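Beta/gama crystallin family protein (PDB 5HT9) binds calcium, and here magnesium, at two sites in a single beta/gamma-crystallin domain built from two Greek key motifs. Local coordinates at residues 2-7 and 17-22; 34-39 and 73-78; 46-51 and 78-83. One frame throughout, in Å; residues are numbered along the deposited sequence.

Overall arrangement
The three contacts lie within one beta/gamma-crystallin domain. Contact 1 pairs strands 4-8 and 17-20 in the four-stranded sheet, contact 3 pairs strands 45-48 and 80-83 in the three-stranded sheet, and their centres are about 13 Å apart. Between them V5 CG1 meets F81 CE1 at 3.6 Å. Contact 2, its centre about 14 Å from that of contact 1 and about 10 Å from that of contact 3, joins the start of strand 37-42, in the four-stranded sheet, to the loop that leads into strand 80-83, and shares I78 with contact 3. Both metal sites lie at contacts 2 and 3: contact 2 holds three ligands of one magnesium, and S77 joins E49 and S79 of contact 3 on the other.

Contact 1 (2-7 and 17-22); sequences AAEVIV and SFDATS
Two fully extended first torsions bring E4 and D19 together: CG of E4 stands anti to its own N (chi1 -176°) and CG of D19 does the same, which swings both carboxylates to one face of the hairpin, where their planes lie nearly coplanar, 12° apart. E4 OE1 comes within 2.6 Å of D19 OD1, so close for two acid oxygens that one group probably holds a proton and donates it; the pair is otherwise a meeting of like charges. I6 follows on the same face, its CG1 packed at 3.7 Å against D19 OD1 while its CG2 lies by the hydroxyl of S17.

The backbones run antiparallel, 171° between strand directions. V5 and A20 form one hydrogen-bonded pair, V5 N to A20 O at 3.0 Å and A20 N to V5 O at 2.8 Å; V7 and F18 form the next, with both bonds 2.9 Å long, V7 N to F18 O and F18 N to V7 O. I6 and D19 are the non-hydrogen-bonded pair in between, where I6 CA makes a CA-H...O contact with F18 O. Beyond V5 and A20 a water continues the link, accepting from A3 N and donating to T21 O.

On the other face V5 CG1 meets A20 CB at 4.1 Å, and V7 lies side by side with F18, CG2 of the valine against CB of the phenylalanine. This is a beta hairpin of the first Greek key. Strand 17-20 is an edge strand of its four-stranded sheet, and strand 4-8 bonds on its other edge to strand 37-42, through E4 with K41 and I6 with K39. The face bearing V5, V7 and A20 packs on F81 of strand 80-83, while V5 also touches W45 and F47 of strand 45-48.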
loop_
_atom_site.group_PDB
_atom_site.type_symbol
_atom_site.label_atom_id
_atom_site.label_comp_id
_atom_site.label_asym_id
_atom_site.label_seq_id
_atom_site.Cartn_x
_atom_site.Cartn_y
_atom_site.Cartn_z
ATOM N N ALA A 2 9.370 -1.912 -14.477
ATOM C CA ALA A 2 9.103 -0.744 -13.648
ATOM C C ALA A 2 7.789 -0.943 -12.930
ATOM O O ALA A 2 6.784 -1.334 -13.532
ATOM C CB ALA A 2 9.067 0.540 -14.474
ATOM N N ALA A 3 7.807 -0.690 -11.635
ATOM C CA ALA A 3 6.604 -0.797 -10.847
ATOM C C ALA A 3 6.521 0.444 -9.991
ATOM O O ALA A 3 7.548 1.022 -9.626
ATOM C CB ALA A 3 6.620 -2.043 -10.001
ATOM N N GLU A 4 5.301 0.851 -9.676
ATOM C CA GLU A 4 5.109 2.044 -8.875
ATOM C C GLU A 4 3.775 2.003 -8.162
ATOM O O GLU A 4 2.747 1.684 -8.765
ATOM C CB GLU A 4 5.177 3.292 -9.744
ATOM C CG GLU A 4 5.083 4.578 -8.945
ATOM C CD GLU A 4 5.227 5.802 -9.824
ATOM O OE1 GLU A 4 5.505 6.898 -9.289
ATOM O OE2 GLU A 4 5.056 5.659 -11.052
ATOM N N VAL A 5 3.802 2.340 -6.885
ATOM C CA VAL A 5 2.593 2.403 -6.082
ATOM C C VAL A 5 2.694 3.639 -5.183
ATOM O O VAL A 5 3.777 3.983 -4.687
ATOM C CB VAL A 5 2.385 1.117 -5.240
ATOM C CG1 VAL A 5 3.534 0.900 -4.258
ATOM C CG2 VAL A 5 1.049 1.154 -4.513
ATOM N N ILE A 6 1.576 4.337 -5.032
ATOM C CA ILE A 6 1.526 5.481 -4.147
ATOM C C ILE A 6 0.572 5.158 -3.015
ATOM O O ILE A 6 -0.552 4.720 -3.259
ATOM C CB ILE A 6 1.079 6.747 -4.883
ATOM C CG1 ILE A 6 1.952 6.957 -6.127
ATOM C CG2 ILE A 6 1.189 7.934 -3.953
ATOM C CD1 ILE A 6 1.538 8.109 -6.977
ATOM N N VAL A 7 1.022 5.352 -1.783
ATOM C CA VAL A 7 0.166 5.102 -0.624
ATOM C C VAL A 7 -0.111 6.412 0.106
ATOM O O VAL A 7 0.739 7.300 0.146
ATOM C CB VAL A 7 0.798 4.082 0.353
ATOM C CG1 VAL A 7 0.872 2.670 -0.300
ATOM C CG2 VAL A 7 2.178 4.543 0.797
ATOM N N SER A 17 1.660 11.314 1.786
ATOM C CA SER A 17 1.700 10.360 0.687
ATOM C C SER A 17 3.125 9.871 0.475
ATOM O O SER A 17 4.073 10.628 0.678
ATOM C CB SER A 17 1.164 11.008 -0.594
ATOM O OG SER A 17 1.179 10.108 -1.680
ATOM N N PHE A 18 3.284 8.613 0.073
ATOM C CA PHE A 18 4.601 8.133 -0.312
ATOM C C PHE A 18 4.539 7.443 -1.668
ATOM O O PHE A 18 3.708 6.560 -1.882
ATOM C CB PHE A 18 5.177 7.182 0.741
ATOM C CG PHE A 18 6.571 6.719 0.423
ATOM C CD1 PHE A 18 7.617 7.626 0.388
ATOM C CD2 PHE A 18 6.832 5.387 0.139
ATOM C CE1 PHE A 18 8.907 7.215 0.083
ATOM C CE2 PHE A 18 8.127 4.967 -0.167
ATOM C CZ PHE A 18 9.158 5.887 -0.197
ATOM N N ASP A 19 5.428 7.854 -2.567
ATOM C CA ASP A 19 5.491 7.355 -3.945
ATOM C C ASP A 19 6.632 6.340 -4.078
ATOM O O ASP A 19 7.801 6.722 -4.179
ATOM C CB ASP A 19 5.682 8.552 -4.898
ATOM C CG ASP A 19 5.766 8.160 -6.354
ATOM O OD1 ASP A 19 5.609 6.971 -6.686
ATOM O OD2 ASP A 19 5.966 9.078 -7.179
ATOM N N ALA A 20 6.295 5.051 -4.067
ATOM C CA ALA A 20 7.312 3.994 -4.040
ATOM C C ALA A 20 7.555 3.339 -5.395
ATOM O O ALA A 20 6.614 3.017 -6.123
ATOM C CB ALA A 20 6.927 2.925 -3.010
ATOM N N THR A 21 8.829 3.123 -5.715
ATOM C CA THR A 21 9.217 2.422 -6.931
ATOM C C THR A 21 10.116 1.247 -6.586
ATOM O O THR A 21 10.836 0.731 -7.443
ATOM C CB THR A 21 9.955 3.340 -7.905
ATOM O OG1 THR A 21 11.018 3.992 -7.206
ATOM C CG2 THR A 21 9.006 4.397 -8.466
ATOM N N SER A 22 10.071 0.838 -5.322
ATOM C CA SER A 22 10.882 -0.267 -4.825
ATOM C C SER A 22 10.181 -0.905 -3.630
ATOM O O SER A 22 9.262 -0.310 -3.059
ATOM C CB SER A 22 12.278 0.211 -4.418
ATOM O OG SER A 22 12.186 1.221 -3.430
HETATM O O HOH W 1 10.158 0.048 -10.052
#

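Contact 2 (34-39 and 73-78). With MG (magnesium ion), chain E; MG (magnesium ion), chain D.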
loop_
_atom_site.group_PDB
_atom_site.type_symbol
_atom_site.label_atom_id
_atom_site.label_comp_id
_atom_site.label_asym_id
_atom_site.label_seq_id
_atom_site.Cartn_x
_atom_site.Cartn_y
_atom_site.Cartn_z
ATOM N N LYS A 34 -0.985 3.219 8.800
ATOM C CA LYS A 34 -1.694 4.466 8.527
ATOM C C LYS A 34 -2.217 4.548 7.096
ATOM O O LYS A 34 -2.844 5.536 6.724
ATOM C CB LYS A 34 -0.793 5.671 8.788
ATOM C CG LYS A 34 -0.489 5.934 10.245
ATOM C CD LYS A 34 0.377 7.177 10.374
ATOM C CE LYS A 34 0.612 7.544 11.834
ATOM N NZ LYS A 34 1.378 8.820 11.967
ATOM N N ILE A 35 -1.970 3.521 6.293
ATOM C CA ILE A 35 -2.347 3.593 4.887
ATOM C C ILE A 35 -3.854 3.419 4.735
ATOM O O ILE A 35 -4.421 2.436 5.205
ATOM C CB ILE A 35 -1.590 2.544 4.055
ATOM C CG1 ILE A 35 -0.086 2.829 4.120
ATOM C CG2 ILE A 35 -2.072 2.556 2.606
ATOM C CD1 ILE A 35 0.756 1.730 3.511
ATOM N N SER A 36 -4.498 4.384 4.080
ATOM C CA SER A 36 -5.944 4.386 3.983
ATOM C C SER A 36 -6.438 4.421 2.549
ATOM O O SER A 36 -7.592 4.119 2.292
ATOM C CB SER A 36 -6.529 5.573 4.763
ATOM O OG SER A 36 -6.358 5.375 6.157
ATOM N N SER A 37 -5.572 4.832 1.625
ATOM C CA SER A 37 -5.887 4.739 0.211
ATOM C C SER A 37 -4.603 4.526 -0.578
ATOM O O SER A 37 -3.499 4.773 -0.079
ATOM C CB SER A 37 -6.643 5.982 -0.282
ATOM O OG SER A 37 -5.912 7.162 0.002
ATOM N N ILE A 38 -4.765 4.022 -1.798
ATOM C CA ILE A 38 -3.649 3.547 -2.611
ATOM C C ILE A 38 -3.880 3.813 -4.088
ATOM O O ILE A 38 -4.968 3.569 -4.592
ATOM C CB ILE A 38 -3.451 2.018 -2.457
ATOM C CG1 ILE A 38 -3.209 1.614 -1.000
ATOM C CG2 ILE A 38 -2.330 1.521 -3.360
ATOM C CD1 ILE A 38 -3.213 0.080 -0.817
ATOM N N LYS A 39 -2.853 4.275 -4.789
ATOM C CA LYS A 39 -2.872 4.274 -6.252
ATOM C C LYS A 39 -1.780 3.355 -6.755
ATOM O O LYS A 39 -0.605 3.677 -6.636
ATOM C CB LYS A 39 -2.652 5.678 -6.831
ATOM C CG LYS A 39 -3.723 6.697 -6.505
ATOM C CD LYS A 39 -3.323 8.064 -7.048
ATOM C CE LYS A 39 -4.293 9.141 -6.592
ATOM N NZ LYS A 39 -3.861 10.471 -7.090
ATOM N N ILE A 73 -9.244 -4.576 2.075
ATOM C CA ILE A 73 -8.099 -4.482 2.989
ATOM C C ILE A 73 -8.467 -3.670 4.223
ATOM O O ILE A 73 -9.037 -2.587 4.089
ATOM C CB ILE A 73 -6.885 -3.819 2.303
ATOM C CG1 ILE A 73 -6.569 -4.506 0.976
ATOM C CG2 ILE A 73 -5.671 -3.806 3.224
ATOM C CD1 ILE A 73 -5.411 -3.899 0.231
ATOM N N PRO A 74 -8.135 -4.174 5.432
ATOM C CA PRO A 74 -8.424 -3.436 6.676
ATOM C C PRO A 74 -7.749 -2.064 6.730
ATOM O O PRO A 74 -6.564 -1.959 6.422
ATOM C CB PRO A 74 -7.860 -4.353 7.772
ATOM C CG PRO A 74 -7.827 -5.710 7.162
ATOM C CD PRO A 74 -7.550 -5.502 5.698
ATOM N N ASP A 75 -8.494 -1.029 7.109
ATOM C CA ASP A 75 -7.941 0.315 7.182
ATOM C C ASP A 75 -6.794 0.347 8.188
ATOM O O ASP A 75 -6.792 -0.421 9.144
ATOM C CB ASP A 75 -9.022 1.329 7.582
ATOM C CG ASP A 75 -8.605 2.770 7.317
ATOM O OD1 ASP A 75 -7.681 2.995 6.509
ATOM O OD2 ASP A 75 -9.210 3.682 7.915
ATOM N N ASN A 76 -5.816 1.217 7.949
ATOM C CA ASN A 76 -4.725 1.412 8.897
ATOM C C ASN A 76 -4.075 0.108 9.353
ATOM O O ASN A 76 -3.839 -0.087 10.547
ATOM C CB ASN A 76 -5.249 2.192 10.103
ATOM C CG ASN A 76 -5.754 3.560 9.712
ATOM O OD1 ASN A 76 -5.207 4.189 8.804
ATOM N ND2 ASN A 76 -6.805 4.028 10.378
ATOM N N SER A 77 -3.797 -0.780 8.398
ATOM C CA SER A 77 -3.224 -2.092 8.695
ATOM C C SER A 77 -1.967 -2.411 7.884
ATOM O O SER A 77 -1.066 -3.089 8.364
ATOM C CB SER A 77 -4.261 -3.183 8.439
ATOM O OG SER A 77 -5.286 -3.134 9.416
ATOM N N ILE A 78 -1.923 -1.952 6.641
ATOM C CA ILE A 78 -0.781 -2.251 5.787
ATOM C C ILE A 78 0.510 -1.735 6.410
ATOM O O ILE A 78 0.608 -0.567 6.785
ATOM C CB ILE A 78 -0.960 -1.659 4.389
ATOM C CG1 ILE A 78 -2.198 -2.275 3.726
ATOM C CG2 ILE A 78 0.293 -1.908 3.556
ATOM C CD1 ILE A 78 -2.554 -1.668 2.397
HETATM MG MG MG E . -4.877 6.254 7.768
HETATM MG MG MG D . -0.045 -3.469 10.168
HETATM O O HOH W 2 -4.283 -0.327 5.749
HETATM O O HOH W 3 -1.746 -4.290 10.944
HETATM O O HOH W 4 1.024 -3.934 11.984
#
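The backbones come nearest at K34 and N76, with CA atoms 4.3 Å apart, and are joined directly by one weak bond, N76 N to I35 O, and through a water that donates to I35 O and P74 O and accepts from S77 N. A magnesium ion ties the same ends: K34 O and S36 OG each bind it at 2.4 Å, and N76 OD1 binds it at 2.3 Å. E9 O is a further ligand. With S36 OG anti to its carbonyl carbon (chi1 -70°), the hydroxyl does double duty, facing the metal with its oxygen and giving its proton to D75 OD1 at 2.7 Å, on that oxygen's syn lone pair. This second-shell carboxylate probably fixes the rotation of the hydroxyl. I78 fills the apolar side: its CG2 takes I35 CD1 at 3.7 Å, the two chains crossing at about a right angle, whereas its CD1 meets I38 CD1 tip to tip. S77 O turns to the second magnesium, as in the paired calcium sites of this family. S36 and S37 form a classic beta bulge opposite Y8 of strand 4-8, and I38 touches V5 of that strand and F47 of strand 45-48.

Contact 3 (46-51 and 78-83); sequences RFYEYI and ISSFRQ. With MG (magnesium ion), chain D.
R46 and R82 exchange a pair of backbone hydrogen bonds, R46 N to R82 O at 2.9 Å and R82 N back to R46 O, the strands running antiparallel at 163°; farther on Y48 N gives to S80 O. Y48 O receives S79 N at 2.8 Å and, weakly, S80 N, because S79 and S80 together face Y48 as a classic beta bulge.

Among the polar side chains, R82 NE points at Y48 OH over 3.2 Å, nearly straight and in the guanidinium plane, with a weaker bond from NH2; the ring and guanidinium planes stand 61° apart. A phenylalanine in place of Y48 would probably leave the R82 guanidinium without its hydroxyl acceptor and freer to turn. S80 OG, lying between its own N and carbonyl carbon (chi1 54°), donates to Y50 O at 2.8 Å.

Metal bonds come next: E49 O binds magnesium at 2.0 Å and S79 OG at 2.1 Å, two waters joining them, with D33 and S77 completing the site. The S79 hydroxyl is also hydrogen-bonded to N32.

Apolar contact occupies the face of F47 and F81, whose rings meet obliquely with F47 CD2 3.4 Å from F81 CB; I78 CD1 reaches F47 CB from the bulge end.

The pairing belongs to the second Greek key. Strand 45-48 lies between strand 80-83 and strand 56-60, where R46 makes a salt bridge with D59 and E49 one with R56. The F47 and F81 face turns to V5 of strand 4-8.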
loop_
_atom_site.group_PDB
_atom_site.type_symbol
_atom_site.label_atom_id
_atom_site.label_comp_id
_atom_site.label_asym_id
_atom_site.label_seq_id
_atom_site.Cartn_x
_atom_site.Cartn_y
_atom_site.Cartn_z
ATOM N N ARG A 46 1.968 -6.653 -3.549
ATOM C CA ARG A 46 1.417 -7.410 -2.433
ATOM C C ARG A 46 1.509 -6.572 -1.173
ATOM O O ARG A 46 2.566 -6.057 -0.844
ATOM C CB ARG A 46 2.166 -8.738 -2.258
ATOM C CG ARG A 46 1.616 -9.646 -1.167
ATOM C CD ARG A 46 2.081 -11.097 -1.377
ATOM N NE ARG A 46 1.354 -11.755 -2.465
ATOM C CZ ARG A 46 1.601 -12.982 -2.915
ATOM N NH1 ARG A 46 2.570 -13.713 -2.380
ATOM N NH2 ARG A 46 0.867 -13.484 -3.905
ATOM N N PHE A 47 0.394 -6.424 -0.473
ATOM C CA PHE A 47 0.358 -5.601 0.728
ATOM C C PHE A 47 0.132 -6.468 1.945
ATOM O O PHE A 47 -0.812 -7.249 1.965
ATOM C CB PHE A 47 -0.743 -4.542 0.615
ATOM C CG PHE A 47 -0.591 -3.661 -0.590
ATOM C CD1 PHE A 47 -1.080 -4.065 -1.822
ATOM C CD2 PHE A 47 0.064 -2.445 -0.496
ATOM C CE1 PHE A 47 -0.921 -3.269 -2.946
ATOM C CE2 PHE A 47 0.222 -1.647 -1.613
ATOM C CZ PHE A 47 -0.270 -2.053 -2.832
ATOM N N TYR A 48 0.983 -6.310 2.957
ATOM C CA TYR A 48 0.951 -7.163 4.155
ATOM C C TYR A 48 0.546 -6.403 5.407
ATOM O O TYR A 48 0.855 -5.217 5.553
ATOM C CB TYR A 48 2.315 -7.793 4.421
ATOM C CG TYR A 48 2.937 -8.563 3.297
ATOM C CD1 TYR A 48 3.619 -7.911 2.286
ATOM C CD2 TYR A 48 2.894 -9.953 3.274
ATOM C CE1 TYR A 48 4.225 -8.612 1.265
ATOM C CE2 TYR A 48 3.501 -10.673 2.251
ATOM C CZ TYR A 48 4.167 -9.987 1.255
ATOM O OH TYR A 48 4.784 -10.668 0.241
ATOM N N GLU A 49 -0.100 -7.095 6.344
ATOM C CA GLU A 49 -0.536 -6.417 7.559
ATOM C C GLU A 49 0.604 -6.120 8.545
ATOM O O GLU A 49 0.482 -5.215 9.372
ATOM C CB GLU A 49 -1.635 -7.222 8.258
ATOM C CG GLU A 49 -1.230 -8.612 8.722
ATOM C CD GLU A 49 -2.370 -9.342 9.426
ATOM O OE1 GLU A 49 -3.250 -8.668 10.012
ATOM O OE2 GLU A 49 -2.382 -10.585 9.389
ATOM N N TYR A 50 1.710 -6.851 8.461
ATOM C CA TYR A 50 2.813 -6.630 9.407
ATOM C C TYR A 50 4.091 -6.258 8.670
ATOM O O TYR A 50 4.217 -6.525 7.477
ATOM C CB TYR A 50 3.068 -7.871 10.264
ATOM C CG TYR A 50 1.853 -8.385 10.991
ATOM C CD1 TYR A 50 0.974 -7.515 11.614
ATOM C CD2 TYR A 50 1.581 -9.742 11.042
ATOM C CE1 TYR A 50 -0.138 -7.980 12.270
ATOM C CE2 TYR A 50 0.472 -10.215 11.696
ATOM C CZ TYR A 50 -0.381 -9.328 12.307
ATOM O OH TYR A 50 -1.492 -9.800 12.960
ATOM N N ILE A 51 5.041 -5.645 9.373
ATOM C CA ILE A 51 6.292 -5.275 8.712
ATOM C C ILE A 51 7.059 -6.504 8.267
ATOM O O ILE A 51 6.796 -7.615 8.734
ATOM C CB ILE A 51 7.212 -4.453 9.599
ATOM C CG1 ILE A 51 7.533 -5.223 10.879
ATOM C CG2 ILE A 51 6.608 -3.086 9.883
ATOM C CD1 ILE A 51 8.686 -4.626 11.627
ATOM N N ILE A 78 -1.923 -1.952 6.641
ATOM C CA ILE A 78 -0.781 -2.251 5.787
ATOM C C ILE A 78 0.510 -1.735 6.410
ATOM O O ILE A 78 0.608 -0.567 6.785
ATOM C CB ILE A 78 -0.960 -1.659 4.389
ATOM C CG1 ILE A 78 -2.198 -2.275 3.726
ATOM C CG2 ILE A 78 0.293 -1.908 3.556
ATOM C CD1 ILE A 78 -2.554 -1.668 2.397
ATOM N N SER A 79 1.483 -2.627 6.547
ATOM C CA SER A 79 2.719 -2.318 7.258
ATOM C C SER A 79 3.956 -2.615 6.414
ATOM O O SER A 79 5.067 -2.225 6.772
ATOM C CB SER A 79 2.786 -3.099 8.580
ATOM O OG SER A 79 1.765 -2.687 9.470
ATOM N N SER A 80 3.770 -3.330 5.306
ATOM C CA SER A 80 4.825 -3.479 4.311
ATOM C C SER A 80 4.194 -3.824 2.973
ATOM O O SER A 80 3.047 -4.253 2.917
ATOM C CB SER A 80 5.843 -4.555 4.722
ATOM O OG SER A 80 5.196 -5.783 5.004
ATOM N N PHE A 81 4.933 -3.608 1.893
ATOM C CA PHE A 81 4.446 -3.998 0.573
ATOM C C PHE A 81 5.597 -4.127 -0.413
ATOM O O PHE A 81 6.642 -3.522 -0.235
ATOM C CB PHE A 81 3.392 -3.003 0.064
ATOM C CG PHE A 81 3.823 -1.552 0.098
ATOM C CD1 PHE A 81 4.511 -0.995 -0.969
ATOM C CD2 PHE A 81 3.496 -0.745 1.168
ATOM C CE1 PHE A 81 4.887 0.352 -0.958
ATOM C CE2 PHE A 81 3.874 0.609 1.190
ATOM C CZ PHE A 81 4.564 1.149 0.124
ATOM N N ARG A 82 5.416 -4.954 -1.433
ATOM C CA ARG A 82 6.478 -5.183 -2.399
ATOM C C ARG A 82 5.915 -5.678 -3.712
ATOM O O ARG A 82 4.776 -6.105 -3.789
ATOM C CB ARG A 82 7.485 -6.201 -1.876
ATOM C CG ARG A 82 6.930 -7.599 -1.747
ATOM C CD ARG A 82 8.072 -8.522 -1.461
ATOM N NE ARG A 82 7.682 -9.648 -0.637
ATOM C CZ ARG A 82 8.555 -10.498 -0.120
ATOM N NH1 ARG A 82 9.850 -10.332 -0.370
ATOM N NH2 ARG A 82 8.132 -11.508 0.625
ATOM N N GLN A 83 6.733 -5.616 -4.745
ATOM C CA GLN A 83 6.310 -6.021 -6.067
ATOM C C GLN A 83 6.368 -7.537 -6.149
ATOM O O GLN A 83 7.271 -8.152 -5.571
ATOM C CB GLN A 83 7.206 -5.368 -7.123
ATOM C CG GLN A 83 6.832 -5.687 -8.546
ATOM C CD GLN A 83 7.819 -5.090 -9.526
ATOM O OE1 GLN A 83 8.788 -4.429 -9.127
ATOM N NE2 GLN A 83 7.569 -5.294 -10.814
HETATM MG MG MG D . -0.045 -3.469 10.168
HETATM O O HOH W 3 -1.746 -4.290 10.944
HETATM O O HOH W 4 1.024 -3.934 11.984
#